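Local coordinates for nitrogen regulatory protein P-II (Thiomonas intermedia, PDB 5D4O) that binds ADP and AMP and probably acts, as a PII-family trimer, as a nucleotide-dependent regulator of enzyme activity, at residues K10-I15 and V93-I98; E22-L27 and E80-F85. All blocks are in the same frame, centred on the assembly; numbering follows the deposited sequence. Where two conformers were deposited one is given.

Contact 1. Residues K10-I15 and V93-I98. With ADP (adenosine-5'-diphosphate), chain D; BCT (bicarbonate ion), chain G.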
loop_
_atom_site.group_PDB
_atom_site.type_symbol
_atom_site.label_atom_id
_atom_site.label_comp_id
_atom_site.label_asym_id
_atom_site.label_seq_id
_atom_site.Cartn_x
_atom_site.Cartn_y
_atom_site.Cartn_z
ATOM N N LYS A 10 11.209 0.801 -8.391
ATOM C CA LYS A 10 10.849 1.622 -7.237
ATOM C C LYS A 10 9.344 1.837 -7.289
ATOM O O LYS A 10 8.730 1.701 -8.355
ATOM C CB LYS A 10 11.627 2.948 -7.230
ATOM C CG LYS A 10 13.151 2.778 -7.170
ATOM C CD LYS A 10 13.675 2.513 -5.742
ATOM C CE LYS A 10 15.185 2.363 -5.724
ATOM N NZ LYS A 10 15.701 2.157 -4.352
ATOM N N LYS A 11 8.724 2.102 -6.130
ATOM C CA LYS A 11 7.292 2.358 -6.110
ATOM C C LYS A 11 7.045 3.545 -5.175
ATOM O O LYS A 11 7.374 3.493 -3.979
ATOM C CB LYS A 11 6.484 1.129 -5.677
ATOM C CG LYS A 11 4.957 1.295 -5.892
ATOM C CD LYS A 11 4.110 0.337 -5.038
ATOM C CE LYS A 11 3.913 0.871 -3.632
ATOM N NZ LYS A 11 3.009 -0.003 -2.832
ATOM N N LEU A 12 6.503 4.615 -5.744
ATOM C CA LEU A 12 6.149 5.802 -4.962
ATOM C C LEU A 12 4.720 5.687 -4.478
ATOM O O LEU A 12 3.835 5.259 -5.232
ATOM C CB LEU A 12 6.229 7.081 -5.843
ATOM C CG LEU A 12 7.543 7.867 -5.922
ATOM C CD1 LEU A 12 8.776 7.003 -5.750
ATOM C CD2 LEU A 12 7.577 8.750 -7.193
ATOM N N GLU A 13 4.473 6.166 -3.252
ATOM C CA GLU A 13 3.129 6.375 -2.709
ATOM C C GLU A 13 3.109 7.890 -2.444
ATOM O O GLU A 13 3.899 8.383 -1.639
ATOM C CB GLU A 13 2.900 5.590 -1.430
ATOM C CG GLU A 13 2.584 4.147 -1.750
ATOM C CD GLU A 13 2.415 3.304 -0.503
ATOM O OE1 GLU A 13 2.122 2.100 -0.668
ATOM O OE2 GLU A 13 2.666 3.808 0.618
ATOM N N ILE A 14 2.314 8.616 -3.211
ATOM C CA ILE A 14 2.244 10.086 -3.129
ATOM C C ILE A 14 0.880 10.446 -2.543
ATOM O O ILE A 14 -0.133 10.211 -3.200
ATOM C CB ILE A 14 2.385 10.699 -4.538
ATOM C CG1 ILE A 14 3.675 10.195 -5.236
ATOM C CG2 ILE A 14 2.324 12.264 -4.428
ATOM C CD1 ILE A 14 3.662 10.337 -6.767
ATOM N N ILE A 15 0.861 11.024 -1.340
ATOM C CA ILE A 15 -0.395 11.344 -0.661
ATOM C C ILE A 15 -0.527 12.848 -0.647
ATOM O O ILE A 15 0.386 13.542 -0.192
ATOM C CB ILE A 15 -0.436 10.727 0.760
ATOM C CG1 ILE A 15 -0.300 9.190 0.669
ATOM C CG2 ILE A 15 -1.756 11.130 1.497
ATOM C CD1 ILE A 15 0.110 8.451 1.991
ATOM N N VAL A 93 5.565 11.792 0.316
ATOM C CA VAL A 93 5.928 10.785 -0.702
ATOM C C VAL A 93 6.735 9.718 0.022
ATOM O O VAL A 93 7.722 10.043 0.697
ATOM C CB VAL A 93 6.719 11.321 -1.944
ATOM C CG1 VAL A 93 7.047 10.187 -2.927
ATOM C CG2 VAL A 93 5.960 12.415 -2.656
ATOM N N PHE A 94 6.371 8.442 -0.179
ATOM C CA PHE A 94 7.119 7.323 0.373
ATOM C C PHE A 94 7.716 6.540 -0.792
ATOM O O PHE A 94 6.990 6.157 -1.709
ATOM C CB PHE A 94 6.213 6.401 1.198
ATOM C CG PHE A 94 5.421 7.071 2.290
ATOM C CD1 PHE A 94 5.995 8.056 3.091
ATOM C CD2 PHE A 94 4.117 6.676 2.563
ATOM C CE1 PHE A 94 5.250 8.683 4.105
ATOM C CE2 PHE A 94 3.382 7.287 3.590
ATOM C CZ PHE A 94 3.957 8.273 4.360
ATOM N N VAL A 95 9.016 6.319 -0.757
ATOM C CA VAL A 95 9.713 5.563 -1.813
ATOM C C VAL A 95 9.951 4.147 -1.318
ATOM O O VAL A 95 10.566 3.951 -0.262
ATOM C CB VAL A 95 11.068 6.205 -2.243
ATOM C CG1 VAL A 95 11.657 5.457 -3.459
ATOM C CG2 VAL A 95 10.915 7.685 -2.552
ATOM N N HIS A 96 9.514 3.162 -2.124
ATOM C CA HIS A 96 9.648 1.736 -1.817
ATOM C C HIS A 96 10.526 1.052 -2.853
ATOM O O HIS A 96 10.573 1.467 -4.011
ATOM C CB HIS A 96 8.246 1.033 -1.892
ATOM C CG HIS A 96 7.209 1.528 -0.925
ATOM N ND1 HIS A 96 6.645 2.790 -1.052
ATOM C CD2 HIS A 96 6.611 0.883 0.106
ATOM C CE1 HIS A 96 5.741 2.881 -0.091
ATOM N NE2 HIS A 96 5.707 1.772 0.652
ATOM N N ASP A 97 11.163 -0.029 -2.443
ATOM C CA ASP A 97 11.819 -0.980 -3.336
ATOM C C ASP A 97 10.794 -2.041 -3.602
ATOM O O ASP A 97 10.129 -2.524 -2.655
ATOM C CB ASP A 97 13.008 -1.656 -2.636
ATOM C CG ASP A 97 14.240 -0.789 -2.615
ATOM O OD1 ASP A 97 14.382 0.053 -3.511
ATOM O OD2 ASP A 97 15.055 -0.953 -1.704
ATOM N N ILE A 98 10.627 -2.402 -4.884
ATOM C CA ILE A 98 9.737 -3.519 -5.241
ATOM C C ILE A 98 10.436 -4.365 -6.314
ATOM O O ILE A 98 11.482 -3.960 -6.842
ATOM C CB ILE A 98 8.350 -3.045 -5.764
ATOM C CG1 ILE A 98 8.486 -2.126 -7.011
ATOM C CG2 ILE A 98 7.538 -2.353 -4.648
ATOM C CD1 ILE A 98 7.147 -2.056 -7.958
HETATM P PB ADP D . -1.091 19.343 7.383
HETATM O O1B ADP D . -1.437 20.407 6.462
HETATM O O2B ADP D . -2.316 19.010 8.245
HETATM O O3B ADP D . 0.046 19.753 8.270
HETATM P PA ADP D . 0.618 17.062 6.392
HETATM O O1A ADP D . 1.458 16.959 7.608
HETATM O O2A ADP D . 1.442 17.489 5.195
HETATM O O3A ADP D . -0.641 18.043 6.553
HETATM O "O5'" ADP D . -0.033 15.633 6.122
HETATM C "C5'" ADP D . -1.013 15.495 5.085
HETATM C "C4'" ADP D . -1.424 14.049 4.969
HETATM O "O4'" ADP D . -0.270 13.233 4.677
HETATM C "C3'" ADP D . -2.000 13.428 6.232
HETATM O "O3'" ADP D . -3.370 13.746 6.423
HETATM C "C2'" ADP D . -1.790 11.939 5.955
HETATM O "O2'" ADP D . -2.767 11.475 5.042
HETATM C "C1'" ADP D . -0.429 11.950 5.269
HETATM N N9 ADP D . 0.674 11.704 6.190
HETATM C C8 ADP D . 1.418 12.629 6.876
HETATM N N7 ADP D . 2.288 12.107 7.704
HETATM C C5 ADP D . 2.115 10.740 7.544
HETATM C C6 ADP D . 2.753 9.629 8.130
HETATM N N6 ADP D . 3.654 9.731 9.115
HETATM N N1 ADP D . 2.364 8.396 7.726
HETATM C C2 ADP D . 1.363 8.294 6.843
HETATM N N3 ADP D . 0.667 9.269 6.247
HETATM C C4 ADP D . 1.117 10.478 6.623
HETATM C C BCT G . 8.890 12.982 2.244
HETATM O O1 BCT G . 9.618 13.805 2.807
HETATM O O2 BCT G . 9.325 11.991 1.670
HETATM O O3 BCT G . 7.511 13.206 2.235
#
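H96 turns its ring back toward K11 because CG lies trans to the carbonyl carbon (chi1 -62°), bringing ND1 within 3.1 Å of K11 O. That oxygen is gripped twice: H96 N approaches from the opposite face of the carbonyl plane, at 2.9 Å from K11 O. K11 runs out nearly straight until chi3 (83°), where the bend carries CE over one face of the H96 imidazole and NZ to E13 OE1, 3.1 Å apart. The other carboxylate oxygen, E13 OE2, sits at the ring edge, 3.3 Å from H96 CE1. Around the trimer these groups interlock: E13 OE2 and H96 NE2 both meet K11 NZ of the second subunit, while K11 NZ reaches E13 OE2 of the third. A glutamine in place of E13 would probably weaken the charge pairing of both K11 residues that meet it, its own and that of the second subunit, and with it the junction between subunits.

Along the ladder, E13 and F94 form a hydrogen-bonded antiparallel pair. F94 turns the edge of its ring to the nucleotide, with CZ 3.6 Å from C2 of ADP, and I15 CD1 packs obliquely on the same ring. At the other end, the partly exposed K10 has an arm long enough to reach across to D97, where its NZ forms a salt bridge on the syn side of D97 OD1 at 2.6 Å.

On the face bearing L12, I14, V93 and V95, branched aliphatic groups pack flush: L12 CD1 lies 3.9 Å from V95 CG2, and I14 CG2 lies beside V93 CG2. Helix 72-88 covers this layer, with L78 on L12 and F86 on V93. Strand 63-70 flanks strand 7-17 on the side away from strand 92-100.

Contact 2. Residues E22-L27 and E80-F85; sequences EFATDL and EGFQPF
F23 and F85 reach for each other from facing helices with much the same first torsion: each has CG opposite its backbone N, chi1 174° in F23 and close to that in F85. The extended side chains slide past one another in opposite directions, leaving the ring planes 23° apart and the rings slipped so far that they barely overlap. F85 CD1 therefore comes over one face of F23, near its rim, 3.5 Å from F23 CE1. Large flat side chains suit this place, since the short segments' axes come no nearer than 10.6 Å.

F82 adopts the other common conformer, CG trans to the carbonyl carbon, which lays its ring across the gap beneath L27. The chi1 of L27, -125°, is away from the usual staggered values and places CD2 over both F82 and G81. L27 CD2 stands almost exactly on the F82 ring normal, 3.7 Å from the centroid, a CH-pi contact over the face. At the edge of the same ring, A24 CB lies 3.7 Å from F82 CE1; the small methyl lets the phenyl come right up to the helix backbone. The lack of a side chain at G81 serves the same end, for L27 CD2 settles directly on the main chain, 3.6 Å from G81 C.

Below the helices, strand 7-17 supplies L16 under A24 and F85, while H89 stacks on the F85 ring and H20 meets it edge-to-face. No hydrogen bond joins the two segments; the contact is mainly apolar packing. With the strand-helix-strand-strand-helix-strand order of the chain, this nearly antiparallel pair is the helical layer of the ferredoxin-like fold of PII proteins.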
loop_
_atom_site.group_PDB
_atom_site.type_symbol
_atom_site.label_atom_id
_atom_site.label_comp_id
_atom_site.label_asym_id
_atom_site.label_seq_id
_atom_site.Cartn_x
_atom_site.Cartn_y
_atom_site.Cartn_z
ATOM N N GLU A 22 -4.084 16.793 -10.825
ATOM C CA GLU A 22 -3.553 17.118 -12.154
ATOM C C GLU A 22 -2.092 17.533 -12.086
ATOM O O GLU A 22 -1.305 17.097 -12.918
ATOM C CB GLU A 22 -4.396 18.203 -12.828
ATOM C CG GLU A 22 -4.230 18.259 -14.339
ATOM C CD GLU A 22 -5.221 19.152 -15.063
ATOM O OE1 GLU A 22 -6.023 19.839 -14.388
ATOM O OE2 GLU A 22 -5.191 19.167 -16.314
ATOM N N PHE A 23 -1.724 18.349 -11.084
ATOM C CA PHE A 23 -0.333 18.784 -10.908
ATOM C C PHE A 23 0.564 17.527 -10.748
ATOM O O PHE A 23 1.600 17.417 -11.405
ATOM C CB PHE A 23 -0.209 19.696 -9.661
ATOM C CG PHE A 23 1.216 20.064 -9.333
ATOM C CD1 PHE A 23 2.009 19.225 -8.550
ATOM C CD2 PHE A 23 1.773 21.243 -9.809
ATOM C CE1 PHE A 23 3.355 19.525 -8.326
ATOM C CE2 PHE A 23 3.104 21.572 -9.524
ATOM C CZ PHE A 23 3.884 20.706 -8.782
ATOM N N ALA A 24 0.158 16.594 -9.870
ATOM C CA ALA A 24 0.917 15.360 -9.600
ATOM C C ALA A 24 0.994 14.459 -10.831
ATOM O O ALA A 24 2.094 14.000 -11.193
ATOM C CB ALA A 24 0.279 14.604 -8.449
ATOM N N THR A 25 -0.167 14.168 -11.462
ATOM C CA THR A 25 -0.185 13.311 -12.674
ATOM C C THR A 25 0.584 13.940 -13.850
ATOM O O THR A 25 1.229 13.220 -14.631
ATOM C CB THR A 25 -1.599 12.807 -13.013
ATOM O OG1 THR A 25 -2.428 13.911 -13.409
ATOM C CG2 THR A 25 -2.224 12.000 -11.878
ATOM N N ASP A 26 0.545 15.287 -13.978
ATOM C CA ASP A 26 1.314 15.972 -15.020
ATOM C C ASP A 26 2.817 15.752 -14.807
ATOM O O ASP A 26 3.535 15.559 -15.787
ATOM C CB ASP A 26 1.017 17.485 -15.037
ATOM C CG ASP A 26 -0.270 17.885 -15.740
ATOM O OD1 ASP A 26 -0.915 17.001 -16.361
ATOM O OD2 ASP A 26 -0.652 19.081 -15.647
ATOM N N LEU A 27 3.282 15.815 -13.534
ATOM C CA LEU A 27 4.678 15.610 -13.148
ATOM C C LEU A 27 5.072 14.181 -13.511
ATOM O O LEU A 27 6.129 13.969 -14.112
ATOM C CB LEU A 27 4.796 15.832 -11.625
ATOM C CG LEU A 27 5.801 16.863 -11.097
ATOM C CD1 LEU A 27 5.931 18.116 -11.973
ATOM C CD2 LEU A 27 5.602 17.121 -9.638
ATOM N N GLU A 80 12.464 16.118 -7.516
ATOM C CA GLU A 80 12.814 17.520 -7.843
ATOM C C GLU A 80 11.536 18.324 -8.058
ATOM O O GLU A 80 11.516 19.514 -7.766
ATOM C CB GLU A 80 13.681 17.627 -9.107
ATOM C CG GLU A 80 15.123 17.203 -8.934
ATOM C CD GLU A 80 15.970 17.567 -10.136
ATOM O OE1 GLU A 80 16.373 18.748 -10.239
ATOM O OE2 GLU A 80 16.176 16.690 -11.006
ATOM N N GLY A 81 10.508 17.685 -8.612
ATOM C CA GLY A 81 9.216 18.328 -8.823
ATOM C C GLY A 81 8.336 18.278 -7.586
ATOM O O GLY A 81 7.671 19.260 -7.253
ATOM N N PHE A 82 8.310 17.135 -6.898
ATOM C CA PHE A 82 7.463 16.925 -5.708
ATOM C C PHE A 82 7.960 17.580 -4.424
ATOM O O PHE A 82 7.132 18.086 -3.660
ATOM C CB PHE A 82 7.147 15.441 -5.467
ATOM C CG PHE A 82 6.094 14.863 -6.390
ATOM C CD1 PHE A 82 4.757 15.241 -6.275
ATOM C CD2 PHE A 82 6.439 13.949 -7.378
ATOM C CE1 PHE A 82 3.787 14.711 -7.132
ATOM C CE2 PHE A 82 5.470 13.427 -8.242
ATOM C CZ PHE A 82 4.148 13.821 -8.114
ATOM N N GLN A 83 9.291 17.548 -4.157
ATOM C CA GLN A 83 9.841 18.195 -2.947
ATOM C C GLN A 83 9.424 19.682 -2.808
ATOM O O GLN A 83 8.871 20.018 -1.758
ATOM C CB GLN A 83 11.358 17.971 -2.775
ATOM N N PRO A 84 9.548 20.552 -3.849
ATOM C CA PRO A 84 9.088 21.951 -3.717
ATOM C C PRO A 84 7.570 22.105 -3.579
ATOM O O PRO A 84 7.102 23.015 -2.883
ATOM C CB PRO A 84 9.592 22.612 -5.005
ATOM C CG PRO A 84 10.635 21.705 -5.528
ATOM C CD PRO A 84 10.164 20.347 -5.175
ATOM N N PHE A 85 6.794 21.244 -4.266
ATOM C CA PHE A 85 5.343 21.226 -4.125
ATOM C C PHE A 85 4.999 20.951 -2.628
ATOM O O PHE A 85 4.133 21.626 -2.074
ATOM C CB PHE A 85 4.703 20.124 -5.003
ATOM C CG PHE A 85 3.223 19.915 -4.722
ATOM C CD1 PHE A 85 2.267 20.765 -5.266
ATOM C CD2 PHE A 85 2.795 18.897 -3.875
ATOM C CE1 PHE A 85 0.909 20.579 -5.000
ATOM C CE2 PHE A 85 1.436 18.723 -3.594
ATOM C CZ PHE A 85 0.505 19.572 -4.150
#

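How the contacts relate
The centres of the two contacts are 14 Å apart, and they belong to successive layers of one fold. Contact 1 joins the first and last strands along the chain, 7-17 and 92-100, which lie next to each other in the sheet; contact 2 joins helices 21-31 and 72-88, which directly follow the first strand and precede the last. Contact 2 is thus nested within the loop that contact 1 closes. F82 connects the layers: its CZ lies 3.8 Å from I14 CD1, and its CB packs against V93. The helix pair touches no other subunit through these segments, whereas the opposite face of the strand pair faces the trimer interior and a nucleotide, so each subunit has a helical outer layer and an assembly-forming inner one.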